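Local coordinates for protein RavA (Legionella pneumophila str. Paris, PDB 6WO6) that is a mostly helical Legionella effector that probably acts inside the host cell during invasion, at residues Asn22-Leu36 and Ala63-Phe77. The protein carries 2 engineered substitutions. Residues are numbered along the deposited sequence; the frame is centred on the assembly and turned at random.
Sequences NGDALAENREELNKL and AIEAARMPQDDSDTF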
ATOM      1  N   ASN A  22      31.879  11.240 -15.466  1.00 70.37           N
ATOM      2  CA  ASN A  22      31.753  12.579 -16.023  1.00 74.08           C
ATOM      3  C   ASN A  22      32.188  12.539 -17.480  1.00 75.05           C
ATOM      4  O   ASN A  22      32.660  11.516 -17.982  1.00 74.72           O
ATOM      5  CB  ASN A  22      32.556  13.615 -15.220  1.00 78.24           C
ATOM      6  CG  ASN A  22      33.949  13.135 -14.856  1.00 80.55           C
ATOM      7  OD1 ASN A  22      34.583  12.393 -15.606  1.00 80.57           O
ATOM      8  ND2 ASN A  22      34.432  13.565 -13.696  1.00 82.61           N
ATOM      9  N   GLY A  23      32.013  13.670 -18.164  1.00 77.26           N
ATOM     10  CA  GLY A  23      32.322  13.719 -19.585  1.00 78.10           C
ATOM     11  C   GLY A  23      33.805  13.577 -19.876  1.00 78.57           C
ATOM     12  O   GLY A  23      34.194  12.928 -20.852  1.00 78.84           O
ATOM     13  N   ASP A  24      34.651  14.179 -19.035  1.00 79.35           N
ATOM     14  CA  ASP A  24      36.093  14.123 -19.259  1.00 79.79           C
ATOM     15  C   ASP A  24      36.600  12.687 -19.245  1.00 77.18           C
ATOM     16  O   ASP A  24      37.284  12.249 -20.179  1.00 79.03           O
ATOM     17  CB  ASP A  24      36.821  14.958 -18.205  1.00 81.04           C
ATOM     18  CG  ASP A  24      36.707  16.448 -18.456  1.00 85.16           C
ATOM     19  OD1 ASP A  24      36.149  16.837 -19.503  1.00 86.53           O
ATOM     20  OD2 ASP A  24      37.178  17.230 -17.604  1.00 87.10           O
ATOM     21  N   ALA A  25      36.274  11.938 -18.189  1.00 72.97           N
ATOM     22  CA  ALA A  25      36.738  10.557 -18.092  1.00 70.18           C
ATOM     23  C   ALA A  25      36.186   9.705 -19.229  1.00 69.55           C
ATOM     24  O   ALA A  25      36.892   8.844 -19.768  1.00 69.60           O
ATOM     25  CB  ALA A  25      36.348   9.966 -16.739  1.00 67.63           C
ATOM     26  N   LEU A  26      34.927   9.935 -19.612  1.00 68.04           N
ATOM     27  CA  LEU A  26      34.344   9.181 -20.716  1.00 65.25           C
ATOM     28  C   LEU A  26      35.076   9.456 -22.025  1.00 66.75           C
ATOM     29  O   LEU A  26      35.282   8.542 -22.833  1.00 64.86           O
ATOM     30  CB  LEU A  26      32.858   9.514 -20.850  1.00 64.08           C
ATOM     31  CG  LEU A  26      31.915   8.845 -19.848  1.00 61.77           C
ATOM     32  CD1 LEU A  26      30.483   9.312 -20.054  1.00 60.51           C
ATOM     33  CD2 LEU A  26      32.010   7.335 -19.976  1.00 61.35           C
ATOM     34  N   ALA A  27      35.486  10.707 -22.248  1.00 70.03           N
ATOM     35  CA  ALA A  27      36.177  11.046 -23.488  1.00 73.32           C
ATOM     36  C   ALA A  27      37.614  10.534 -23.495  1.00 72.06           C
ATOM     37  O   ALA A  27      38.119  10.123 -24.545  1.00 71.57           O
ATOM     38  CB  ALA A  27      36.148  12.559 -23.708  1.00 77.31           C
ATOM     39  N   GLU A  28      38.286  10.558 -22.340  1.00 72.49           N
ATOM     40  CA  GLU A  28      39.667  10.085 -22.279  1.00 74.59           C
ATOM     41  C   GLU A  28      39.768   8.608 -22.634  1.00 70.31           C
ATOM     42  O   GLU A  28      40.732   8.180 -23.281  1.00 71.50           O
ATOM     43  CB  GLU A  28      40.247  10.321 -20.885  1.00 80.01           C
ATOM     44  CG  GLU A  28      40.438  11.772 -20.499  1.00 89.22           C
ATOM     45  CD  GLU A  28      40.811  11.926 -19.034  1.00 94.86           C
ATOM     46  OE1 GLU A  28      40.868  10.898 -18.325  1.00 94.64           O
ATOM     47  OE2 GLU A  28      41.044  13.070 -18.590  1.00 99.05           O
ATOM     48  N   ASN A  29      38.781   7.813 -22.222  1.00 65.31           N
ATOM     49  CA  ASN A  29      38.830   6.365 -22.350  1.00 61.97           C
ATOM     50  C   ASN A  29      37.986   5.844 -23.509  1.00 61.49           C
ATOM     51  O   ASN A  29      37.691   4.646 -23.555  1.00 58.81           O
ATOM     52  CB  ASN A  29      38.383   5.714 -21.040  1.00 60.13           C
ATOM     53  CG  ASN A  29      39.157   6.230 -19.840  1.00 62.34           C
ATOM     54  OD1 ASN A  29      40.189   5.675 -19.466  1.00 64.91           O
ATOM     55  ND2 ASN A  29      38.660   7.298 -19.232  1.00 62.68           N
ATOM     56  N   ARG A  30      37.616   6.712 -24.455  1.00 64.79           N
ATOM     57  CA  ARG A  30      36.685   6.323 -25.513  1.00 65.82           C
ATOM     58  C   ARG A  30      37.217   5.151 -26.330  1.00 66.39           C
ATOM     59  O   ARG A  30      36.499   4.174 -26.574  1.00 65.14           O
ATOM     60  CB  ARG A  30      36.395   7.521 -26.418  1.00 69.19           C
ATOM     61  CG  ARG A  30      35.541   7.195 -27.637  1.00 71.97           C
ATOM     62  CD  ARG A  30      35.341   8.411 -28.531  1.00 78.14           C
ATOM     63  NE  ARG A  30      34.510   9.431 -27.894  1.00 81.20           N
ATOM     64  CZ  ARG A  30      34.983  10.500 -27.261  1.00 83.34           C
ATOM     65  NH1 ARG A  30      34.144  11.369 -26.712  1.00 82.92           N
ATOM     66  NH2 ARG A  30      36.292  10.703 -27.175  1.00 84.81           N
ATOM     67  N   GLU A  31      38.478   5.231 -26.764  1.00 69.05           N
ATOM     68  CA  GLU A  31      39.035   4.192 -27.625  1.00 73.31           C
ATOM     69  C   GLU A  31      39.107   2.851 -26.900  1.00 72.16           C
ATOM     70  O   GLU A  31      38.619   1.827 -27.403  1.00 75.32           O
ATOM     71  CB  GLU A  31      40.417   4.618 -28.122  1.00 78.35           C
ATOM     72  CG  GLU A  31      41.060   3.650 -29.106  1.00 83.08           C
ATOM     73  CD  GLU A  31      42.440   4.105 -29.552  1.00 87.21           C
ATOM     74  OE1 GLU A  31      42.854   5.217 -29.160  1.00 87.98           O
ATOM     75  OE2 GLU A  31      43.111   3.351 -30.293  1.00 88.71           O
ATOM     76  N   GLU A  32      39.701   2.839 -25.703  1.00 68.09           N
ATOM     77  CA  GLU A  32      39.813   1.594 -24.954  1.00 64.94           C
ATOM     78  C   GLU A  32      38.453   1.074 -24.507  1.00 61.11           C
ATOM     79  O   GLU A  32      38.260  -0.143 -24.424  1.00 60.30           O
ATOM     80  CB  GLU A  32      40.740   1.780 -23.755  1.00 66.16           C
ATOM     81  CG  GLU A  32      42.202   1.962 -24.138  1.00 70.40           C
ATOM     82  CD  GLU A  32      42.782   0.739 -24.832  1.00 75.09           C
ATOM     83  OE1 GLU A  32      42.483  -0.391 -24.394  1.00 75.71           O
ATOM     84  OE2 GLU A  32      43.531   0.904 -25.818  1.00 78.23           O
ATOM     85  N   LEU A  33      37.503   1.968 -24.216  1.00 60.70           N
ATOM     86  CA  LEU A  33      36.145   1.521 -23.915  1.00 59.42           C
ATOM     87  C   LEU A  33      35.505   0.856 -25.125  1.00 63.48           C
ATOM     88  O   LEU A  33      34.767  -0.126 -24.987  1.00 63.51           O
ATOM     89  CB  LEU A  33      35.282   2.695 -23.447  1.00 56.65           C
ATOM     90  CG  LEU A  33      35.393   3.156 -21.994  1.00 53.52           C
ATOM     91  CD1 LEU A  33      34.741   4.518 -21.830  1.00 51.69           C
ATOM     92  CD2 LEU A  33      34.762   2.141 -21.054  1.00 52.45           C
ATOM     93  N   ASN A  34      35.771   1.385 -26.323  1.00 66.15           N
ATOM     94  CA  ASN A  34      35.224   0.795 -27.538  1.00 67.22           C
ATOM     95  C   ASN A  34      35.923  -0.498 -27.924  1.00 68.37           C
ATOM     96  O   ASN A  34      35.374  -1.269 -28.718  1.00 70.58           O
ATOM     97  CB  ASN A  34      35.298   1.794 -28.695  1.00 68.46           C
ATOM     98  CG  ASN A  34      34.376   2.979 -28.497  1.00 68.77           C
ATOM     99  OD1 ASN A  34      33.462   2.937 -27.672  1.00 67.31           O
ATOM    100  ND2 ASN A  34      34.607   4.043 -29.256  1.00 72.10           N
ATOM    101  N   LYS A  35      37.115  -0.756 -27.386  1.00 68.33           N
ATOM    102  CA  LYS A  35      37.776  -2.039 -27.610  1.00 70.74           C
ATOM    103  C   LYS A  35      37.212  -3.172 -26.743  1.00 69.35           C
ATOM    104  O   LYS A  35      37.779  -4.270 -26.745  1.00 69.14           O
ATOM    105  CB  LYS A  35      39.283  -1.903 -27.369  1.00 72.64           C
ATOM    106  CG  LYS A  35      39.995  -1.007 -28.370  1.00 77.40           C
ATOM    107  CD  LYS A  35      41.414  -0.689 -27.921  1.00 80.54           C
ATOM    108  CE  LYS A  35      42.259  -1.947 -27.798  1.00 84.03           C
ATOM    109  NZ  LYS A  35      43.674  -1.626 -27.465  1.00 85.81           N
ATOM    110  N   LEU A  36      36.121  -2.943 -26.015  1.00 68.97           N
ATOM    111  CA  LEU A  36      35.544  -3.957 -25.141  1.00 69.56           C
ATOM    112  C   LEU A  36      34.584  -4.862 -25.904  1.00 72.88           C
ATOM    113  O   LEU A  36      33.909  -4.434 -26.844  1.00 75.13           O
ATOM    114  CB  LEU A  36      34.797  -3.308 -23.972  1.00 66.35           C
ATOM    115  CG  LEU A  36      35.587  -2.623 -22.856  1.00 64.15           C
ATOM    116  CD1 LEU A  36      34.637  -1.874 -21.938  1.00 61.12           C
ATOM    117  CD2 LEU A  36      36.399  -3.634 -22.063  1.00 64.20           C
ATOM    118  N   ALA A  63      26.453  14.287 -18.688  1.00 84.37           N
ATOM    119  CA  ALA A  63      27.785  13.734 -18.901  1.00 81.58           C
ATOM    120  C   ALA A  63      27.798  12.810 -20.112  1.00 77.89           C
ATOM    121  O   ALA A  63      28.634  12.958 -21.012  1.00 79.02           O
ATOM    122  CB  ALA A  63      28.256  12.996 -17.646  1.00 80.09           C
ATOM    123  N   ILE A  64      26.846  11.873 -20.170  1.00 73.55           N
ATOM    124  CA  ILE A  64      26.772  10.961 -21.306  1.00 70.88           C
ATOM    125  C   ILE A  64      26.589  11.738 -22.602  1.00 74.02           C
ATOM    126  O   ILE A  64      27.119  11.350 -23.651  1.00 75.23           O
ATOM    127  CB  ILE A  64      25.639   9.939 -21.091  1.00 69.08           C
ATOM    128  CG1 ILE A  64      25.884   9.130 -19.816  1.00 66.43           C
ATOM    129  CG2 ILE A  64      25.507   9.018 -22.291  1.00 69.10           C
ATOM    130  CD1 ILE A  64      24.764   8.165 -19.485  1.00 65.83           C
ATOM    131  N   GLU A  65      25.864  12.859 -22.547  1.00 76.88           N
ATOM    132  CA  GLU A  65      25.638  13.649 -23.751  1.00 79.87           C
ATOM    133  C   GLU A  65      26.889  14.419 -24.155  1.00 79.20           C
ATOM    134  O   GLU A  65      27.080  14.709 -25.342  1.00 81.63           O
ATOM    135  CB  GLU A  65      24.458  14.599 -23.532  1.00 84.22           C
ATOM    136  CG  GLU A  65      24.088  15.457 -24.736  1.00 90.01           C
ATOM    137  CD  GLU A  65      23.822  14.637 -25.985  1.00 91.72           C
ATOM    138  OE1 GLU A  65      24.406  14.956 -27.044  1.00 93.73           O
ATOM    139  OE2 GLU A  65      23.033  13.671 -25.908  1.00 90.65           O
ATOM    140  N   ALA A  66      27.760  14.738 -23.193  1.00 76.77           N
ATOM    141  CA  ALA A  66      28.962  15.497 -23.522  1.00 77.40           C
ATOM    142  C   ALA A  66      29.948  14.653 -24.318  1.00 77.80           C
ATOM    143  O   ALA A  66      30.578  15.148 -25.261  1.00 79.32           O
ATOM    144  CB  ALA A  66      29.615  16.030 -22.248  1.00 75.67           C
ATOM    145  N   ALA A  67      30.093  13.378 -23.960  1.00 76.74           N
ATOM    146  CA  ALA A  67      31.019  12.482 -24.641  1.00 76.94           C
ATOM    147  C   ALA A  67      30.431  11.859 -25.901  1.00 82.43           C
ATOM    148  O   ALA A  67      31.091  11.016 -26.520  1.00 83.17           O
ATOM    149  CB  ALA A  67      31.482  11.379 -23.686  1.00 71.87           C
ATOM    150  N   ARG A  68      29.222  12.245 -26.297  1.00 86.33           N
ATOM    151  CA  ARG A  68      28.630  11.699 -27.509  1.00 88.96           C
ATOM    152  C   ARG A  68      29.348  12.241 -28.739  1.00 91.38           C
ATOM    153  O   ARG A  68      29.731  13.414 -28.791  1.00 92.50           O
ATOM    154  CB  ARG A  68      27.138  12.029 -27.574  1.00 90.57           C
ATOM    155  CG  ARG A  68      26.402  11.349 -28.720  1.00 92.33           C
ATOM    156  CD  ARG A  68      24.910  11.633 -28.670  1.00 93.23           C
ATOM    157  NE  ARG A  68      24.205  11.053 -29.810  1.00 95.40           N
ATOM    158  N   MET A  69      29.538  11.376 -29.726  1.00 92.82           N
ATOM    159  CA  MET A  69      30.226  11.716 -30.959  1.00 96.57           C
ATOM    160  C   MET A  69      29.351  11.359 -32.151  1.00 98.77           C
ATOM    161  O   MET A  69      28.472  10.498 -32.042  1.00 97.71           O
ATOM    162  CB  MET A  69      31.569  10.978 -31.058  1.00 98.23           C
ATOM    163  CG  MET A  69      32.623  11.499 -30.101  1.00 99.67           C
ATOM    164  SD  MET A  69      33.156  13.162 -30.545  1.00105.41           S
ATOM    165  CE  MET A  69      33.962  13.685 -29.033  1.00103.79           C
ATOM    166  N   PRO A  70      29.554  12.015 -33.297  1.00102.52           N
ATOM    167  CA  PRO A  70      28.801  11.610 -34.497  1.00106.48           C
ATOM    168  C   PRO A  70      29.060  10.169 -34.897  1.00108.32           C
ATOM    169  O   PRO A  70      28.132   9.469 -35.323  1.00109.21           O
ATOM    170  CB  PRO A  70      29.285  12.602 -35.567  1.00109.24           C
ATOM    171  CG  PRO A  70      30.584  13.138 -35.046  1.00107.25           C
ATOM    172  CD  PRO A  70      30.430  13.171 -33.559  1.00103.66           C
ATOM    173  N   GLN A  71      30.298   9.699 -34.752  1.00109.88           N
ATOM    174  CA  GLN A  71      30.657   8.318 -35.050  1.00112.59           C
ATOM    175  C   GLN A  71      30.086   7.319 -34.048  1.00110.79           C
ATOM    176  O   GLN A  71      30.319   6.114 -34.206  1.00111.26           O
ATOM    177  CB  GLN A  71      32.178   8.185 -35.104  1.00112.95           C
ATOM    178  CG  GLN A  71      32.884   8.954 -34.001  1.00112.55           C
ATOM    179  CD  GLN A  71      34.124   8.249 -33.496  1.00113.52           C
ATOM    180  OE1 GLN A  71      34.653   7.355 -34.154  1.00116.36           O
ATOM    181  NE2 GLN A  71      34.590   8.642 -32.314  1.00111.27           N
ATOM    182  N   ASP A  72      29.359   7.774 -33.030  1.00108.72           N
ATOM    183  CA  ASP A  72      28.747   6.885 -32.042  1.00106.76           C
ATOM    184  C   ASP A  72      27.475   6.301 -32.640  1.00112.30           C
ATOM    185  O   ASP A  72      26.401   6.901 -32.587  1.00112.68           O
ATOM    186  CB  ASP A  72      28.454   7.630 -30.743  1.00101.27           C
ATOM    187  CG  ASP A  72      29.541   7.445 -29.702  1.00 94.97           C
ATOM    188  OD1 ASP A  72      30.052   6.316 -29.565  1.00 92.63           O
ATOM    189  OD2 ASP A  72      29.881   8.433 -29.016  1.00 92.97           O
ATOM    190  N   ASP A  73      27.596   5.113 -33.222  1.00116.65           N
ATOM    191  CA  ASP A  73      26.443   4.361 -33.685  1.00121.83           C
ATOM    192  C   ASP A  73      26.038   3.346 -32.622  1.00119.80           C
ATOM    193  O   ASP A  73      26.703   3.182 -31.598  1.00117.22           O
ATOM    194  CB  ASP A  73      26.740   3.664 -35.017  1.00128.27           C
ATOM    195  CG  ASP A  73      27.493   2.357 -34.842  1.00129.77           C
ATOM    196  OD1 ASP A  73      28.453   2.315 -34.044  1.00127.87           O
ATOM    197  OD2 ASP A  73      27.117   1.367 -35.506  1.00132.71           O
ATOM    198  N   SER A  74      24.928   2.657 -32.879  1.00121.85           N
ATOM    199  CA  SER A  74      24.441   1.647 -31.949  1.00119.45           C
ATOM    200  C   SER A  74      25.346   0.420 -31.962  1.00118.16           C
ATOM    201  O   SER A  74      24.940  -0.654 -32.418  1.00120.62           O
ATOM    202  CB  SER A  74      23.000   1.258 -32.290  1.00120.81           C
ATOM    203  N   ASP A  75      26.575   0.570 -31.463  1.00111.95           N
ATOM    204  CA  ASP A  75      27.545  -0.520 -31.447  1.00107.87           C
ATOM    205  C   ASP A  75      28.703  -0.198 -30.511  1.00100.70           C
ATOM    206  O   ASP A  75      29.412  -1.101 -30.052  1.00 99.44           O
ATOM    207  CB  ASP A  75      28.067  -0.796 -32.859  1.00112.57           C
ATOM    208  CG  ASP A  75      27.827  -2.227 -33.302  1.00115.14           C
ATOM    209  OD1 ASP A  75      27.262  -3.011 -32.510  1.00113.32           O
ATOM    210  OD2 ASP A  75      28.204  -2.568 -34.444  1.00118.60           O
ATOM    211  N   THR A  76      28.905   1.086 -30.227  1.00 96.53           N
ATOM    212  CA  THR A  76      29.980   1.525 -29.353  1.00 91.58           C
ATOM    213  C   THR A  76      29.549   1.427 -27.890  1.00 87.96           C
ATOM    214  O   THR A  76      28.432   1.015 -27.566  1.00 89.51           O
ATOM    215  CB  THR A  76      30.396   2.951 -29.701  1.00 90.98           C
ATOM    216  OG1 THR A  76      29.232   3.787 -29.755  1.00 90.75           O
ATOM    217  CG2 THR A  76      31.108   2.986 -31.048  1.00 93.68           C
ATOM    218  N   PHE A  77      30.454   1.818 -26.989  1.00 83.14           N
ATOM    219  CA  PHE A  77      30.143   1.772 -25.564  1.00 77.73           C
ATOM    220  C   PHE A  77      29.104   2.816 -25.178  1.00 76.81           C
ATOM    221  O   PHE A  77      28.340   2.608 -24.226  1.00 76.64           O
ATOM    222  CB  PHE A  77      31.416   1.966 -24.741  1.00 74.86           C
ATOM    223  CG  PHE A  77      31.189   1.921 -23.257  1.00 71.94           C
ATOM    224  CD1 PHE A  77      31.108   0.708 -22.593  1.00 71.32           C
ATOM    225  CD2 PHE A  77      31.057   3.093 -22.524  1.00 70.94           C
ATOM    226  CE1 PHE A  77      30.897   0.662 -21.223  1.00 69.61           C
ATOM    227  CE2 PHE A  77      30.844   3.053 -21.154  1.00 68.95           C
ATOM    228  CZ  PHE A  77      30.765   1.834 -20.503  1.00 68.03           C
TER
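Leu33 lays CD2 over the middle of the Phe77 ring, 3.9 Å from the centroid and only 5° off the ring normal, a CH-pi contact at the packed end of this interface. The phenyl reaches that place because Phe77 CG is anti to its backbone N (chi1 -179°). Leu44 of helix 38-51 touches both side chains, so the pair belongs to the hydrophobic core of the N-terminal helical region, at one end of the elongated chain. Beside it, Asn34 turns its amide oxygen to the start of helix 77-92: Phe77 N donates to Asn34 OD1 over 3.3 Å, nearly straight at 172°, though tilted from the carbonyl plane. Thr76, in the N-cap position, lies alongside this amide, and its own hydroxyl is bonded to Asp72 OD1. A second tight spot forms just past helix 54-66, where buried Leu26 and Ala67 meet, CB to CB, at 3.7 Å.

Arg30, bent at chi3, is well held at the margin: its NH1 donates to Ala67 O at 3.1 Å, that oxygen lies almost in the guanidinium plane, and Met69 covers one face of the group with its CE. The rim is looser. Exposed Gln71 brings NE2 obliquely to 3.9 Å from Arg30 CD, without a hydrogen bond to the arginine. The end where Ala63 CB sits against the backbone of exposed Asn22 and of Gly23 is also more open, although Gly23 CA lies 4.6 Å from Ala63 CA. The chemistry implies one hydrogen bond beside each apolar patch: a guanidinium satisfying the carbonyl just past one helix, near Leu26 and Ala67, and an asparagine amide satisfying the first N-H of the next, near Leu33 and Phe77.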